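PDB 1ICM: intestinal fatty acid binding protein, which binds long-chain fatty acids such as myristate inside its beta barrel and probably takes part in their uptake or transport in intestinal cells. Local coordinates for residues V90-R95 with E101-R106. Sequence-based numbering, arbitrary orientation.
Sequences VGKFKR and ELIAVR. With MYR (myristic acid), chain B.
F93 and L102 face each other as an antiparallel hydrogen-bonded pair, CB to CB 4.4 Å, both directed to the sheet face where the myristate lies. The phenyl group does not lean over its leucine partner: with CG anti to its own carbonyl carbon (chi1 -64°), it folds back along its strand, and CE2 comes 3.7 Å from G91 CA. A CB on G91 would collide with that ring as it sits, consistent with a glycine at this place. The pairing is held by two mutual bonds, L102 N to F93 O (2.9 Å) being almost straight at 177°; G91 and A104 form the next such pair. Strands 88-95 and 101-109 make a beta hairpin in the up-and-down antiparallel barrel of the fatty-acid-binding proteins, and the apolar F93, L102 and small A104 belong to the cavity face, where W82 meets the F93 ring edge-to-face and the lipid's C5 lies oblique to it. R106 reaches into this cavity on a chain extended from CG to NE. Its terminal nitrogens each donate to one carboxylate oxygen, NH1 to MYR O2 and NH2 to MYR O1, both at 2.8 Å. The NH2 bond is the straighter (166°), with O1 in plane at the guanidinium edge, while NE is bonded to Q115. A leucine in its place would probably deprive the carboxylate of its paired donors and nearby positive charge, and leave Q115 OE1 without its NE partner. On the other face, exposed K92, K94 and E101 mix with partly exposed V90, I103 and V105. I103 bends CD1 to 4.2 Å from K92 CG, whereas K94 and E101 form no direct salt bridge; a water accepts from K94 NZ (2.7 Å) and donates to E101 OE2 (3.2 Å).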
loop_
_atom_site.group_PDB
_atom_site.type_symbol
_atom_site.label_atom_id
_atom_site.label_comp_id
_atom_site.label_asym_id
_atom_site.label_seq_id
_atom_site.Cartn_x
_atom_site.Cartn_y
_atom_site.Cartn_z
ATOM N N VAL A 90 -1.454 -4.935 9.722
ATOM C CA VAL A 90 -2.657 -4.111 9.688
ATOM C C VAL A 90 -2.176 -2.692 9.798
ATOM O O VAL A 90 -1.392 -2.440 10.715
ATOM C CB VAL A 90 -3.602 -4.505 10.826
ATOM C CG1 VAL A 90 -4.784 -3.529 10.921
ATOM C CG2 VAL A 90 -4.131 -5.924 10.585
ATOM N N GLY A 91 -2.578 -1.848 8.827
ATOM C CA GLY A 91 -2.137 -0.483 8.802
ATOM C C GLY A 91 -3.316 0.464 9.031
ATOM O O GLY A 91 -4.322 0.405 8.324
ATOM N N LYS A 92 -3.166 1.318 10.020
ATOM C CA LYS A 92 -4.187 2.309 10.388
ATOM C C LYS A 92 -3.620 3.673 10.060
ATOM O O LYS A 92 -2.688 4.119 10.734
ATOM C CB LYS A 92 -4.577 2.246 11.863
ATOM C CG LYS A 92 -5.232 0.906 12.179
ATOM C CD LYS A 92 -5.327 0.559 13.664
ATOM C CE LYS A 92 -5.955 -0.812 13.925
ATOM N NZ LYS A 92 -6.563 -0.961 15.267
ATOM N N PHE A 93 -4.227 4.283 9.023
ATOM C CA PHE A 93 -3.780 5.587 8.538
ATOM C C PHE A 93 -4.898 6.639 8.487
ATOM O O PHE A 93 -6.082 6.323 8.527
ATOM C CB PHE A 93 -3.237 5.439 7.101
ATOM C CG PHE A 93 -2.013 4.556 7.069
ATOM C CD1 PHE A 93 -0.771 5.059 7.451
ATOM C CD2 PHE A 93 -2.171 3.221 6.693
ATOM C CE1 PHE A 93 0.327 4.190 7.449
ATOM C CE2 PHE A 93 -1.080 2.352 6.651
ATOM C CZ PHE A 93 0.158 2.861 7.051
ATOM N N LYS A 94 -4.429 7.872 8.380
ATOM C CA LYS A 94 -5.298 9.044 8.302
ATOM C C LYS A 94 -4.720 10.005 7.268
ATOM O O LYS A 94 -3.507 10.217 7.271
ATOM C CB LYS A 94 -5.108 9.819 9.611
ATOM C CG LYS A 94 -6.359 10.344 10.281
ATOM C CD LYS A 94 -6.716 9.547 11.534
ATOM C CE LYS A 94 -8.215 9.347 11.716
ATOM N NZ LYS A 94 -8.563 8.963 13.090
ATOM N N ARG A 95 -5.578 10.609 6.432
ATOM C CA ARG A 95 -5.182 11.622 5.450
ATOM C C ARG A 95 -4.947 12.883 6.246
ATOM O O ARG A 95 -5.829 13.236 7.009
ATOM C CB ARG A 95 -6.334 11.885 4.468
ATOM C CG ARG A 95 -6.425 10.824 3.368
ATOM C CD ARG A 95 -7.427 11.106 2.250
ATOM N NE ARG A 95 -7.215 12.414 1.602
ATOM C CZ ARG A 95 -7.573 12.665 0.325
ATOM N NH1 ARG A 95 -8.135 11.744 -0.488
ATOM N NH2 ARG A 95 -7.348 13.908 -0.143
ATOM N N GLU A 101 -10.105 8.329 7.585
ATOM C CA GLU A 101 -9.382 7.090 7.844
ATOM C C GLU A 101 -9.246 6.187 6.635
ATOM O O GLU A 101 -10.171 5.958 5.841
ATOM C CB GLU A 101 -10.108 6.364 9.007
ATOM C CG GLU A 101 -9.660 4.926 9.288
ATOM C CD GLU A 101 -10.647 4.166 10.134
ATOM O OE1 GLU A 101 -11.722 3.799 9.461
ATOM O OE2 GLU A 101 -10.452 3.939 11.314
ATOM N N LEU A 102 -8.040 5.608 6.566
ATOM C CA LEU A 102 -7.727 4.668 5.489
ATOM C C LEU A 102 -7.041 3.477 6.157
ATOM O O LEU A 102 -6.038 3.635 6.871
ATOM C CB LEU A 102 -6.748 5.309 4.471
ATOM C CG LEU A 102 -6.486 4.518 3.168
ATOM C CD1 LEU A 102 -5.838 5.449 2.134
ATOM C CD2 LEU A 102 -5.523 3.354 3.484
ATOM N N ILE A 103 -7.618 2.327 5.927
ATOM C CA ILE A 103 -7.046 1.106 6.509
ATOM C C ILE A 103 -6.386 0.258 5.433
ATOM O O ILE A 103 -6.953 0.084 4.342
ATOM C CB ILE A 103 -8.217 0.211 6.957
ATOM C CG1 ILE A 103 -9.016 0.900 8.052
ATOM C CG2 ILE A 103 -7.651 -1.106 7.516
ATOM C CD1 ILE A 103 -8.182 1.382 9.219
ATOM N N ALA A 104 -5.248 -0.346 5.755
ATOM C CA ALA A 104 -4.644 -1.230 4.766
ATOM C C ALA A 104 -4.219 -2.531 5.451
ATOM O O ALA A 104 -3.767 -2.510 6.600
ATOM C CB ALA A 104 -3.442 -0.599 4.072
ATOM N N VAL A 105 -4.324 -3.617 4.710
ATOM C CA VAL A 105 -3.913 -4.917 5.228
ATOM C C VAL A 105 -3.039 -5.637 4.205
ATOM O O VAL A 105 -3.333 -5.627 3.013
ATOM C CB VAL A 105 -5.145 -5.819 5.408
ATOM C CG1 VAL A 105 -4.782 -7.200 5.986
ATOM C CG2 VAL A 105 -6.198 -5.095 6.239
ATOM N N ARG A 106 -1.988 -6.269 4.708
ATOM C CA ARG A 106 -1.093 -7.061 3.878
ATOM C C ARG A 106 -1.150 -8.479 4.443
ATOM O O ARG A 106 -0.950 -8.702 5.626
ATOM C CB ARG A 106 0.357 -6.643 3.981
ATOM C CG ARG A 106 0.659 -5.438 3.111
ATOM C CD ARG A 106 2.116 -5.032 3.250
ATOM N NE ARG A 106 2.437 -4.006 2.267
ATOM C CZ ARG A 106 3.198 -2.941 2.461
ATOM N NH1 ARG A 106 3.717 -2.669 3.663
ATOM N NH2 ARG A 106 3.401 -2.100 1.445
HETATM C C1 MYR B . 4.165 0.838 2.984
HETATM O O1 MYR B . 4.622 0.357 1.876
HETATM O O2 MYR B . 4.021 0.130 3.947
HETATM C C2 MYR B . 3.850 2.330 2.970
HETATM C C3 MYR B . 2.395 2.679 3.220
HETATM C C4 MYR B . 1.428 2.153 2.165
HETATM C C5 MYR B . -0.031 2.561 2.373
HETATM C C6 MYR B . -0.841 2.337 1.095
HETATM C C7 MYR B . -1.956 3.339 0.836
HETATM C C8 MYR B . -1.956 3.756 -0.633
HETATM C C9 MYR B . -3.345 3.747 -1.231
HETATM C C10 MYR B . -3.354 3.623 -2.745
HETATM C C11 MYR B . -3.459 4.983 -3.405
HETATM C C12 MYR B . -3.143 5.035 -4.889
HETATM C C13 MYR B . -3.185 6.476 -5.368
HETATM C C14 MYR B . -3.114 6.659 -6.874
HETATM O O HOH W 1 -10.232 6.867 12.555
#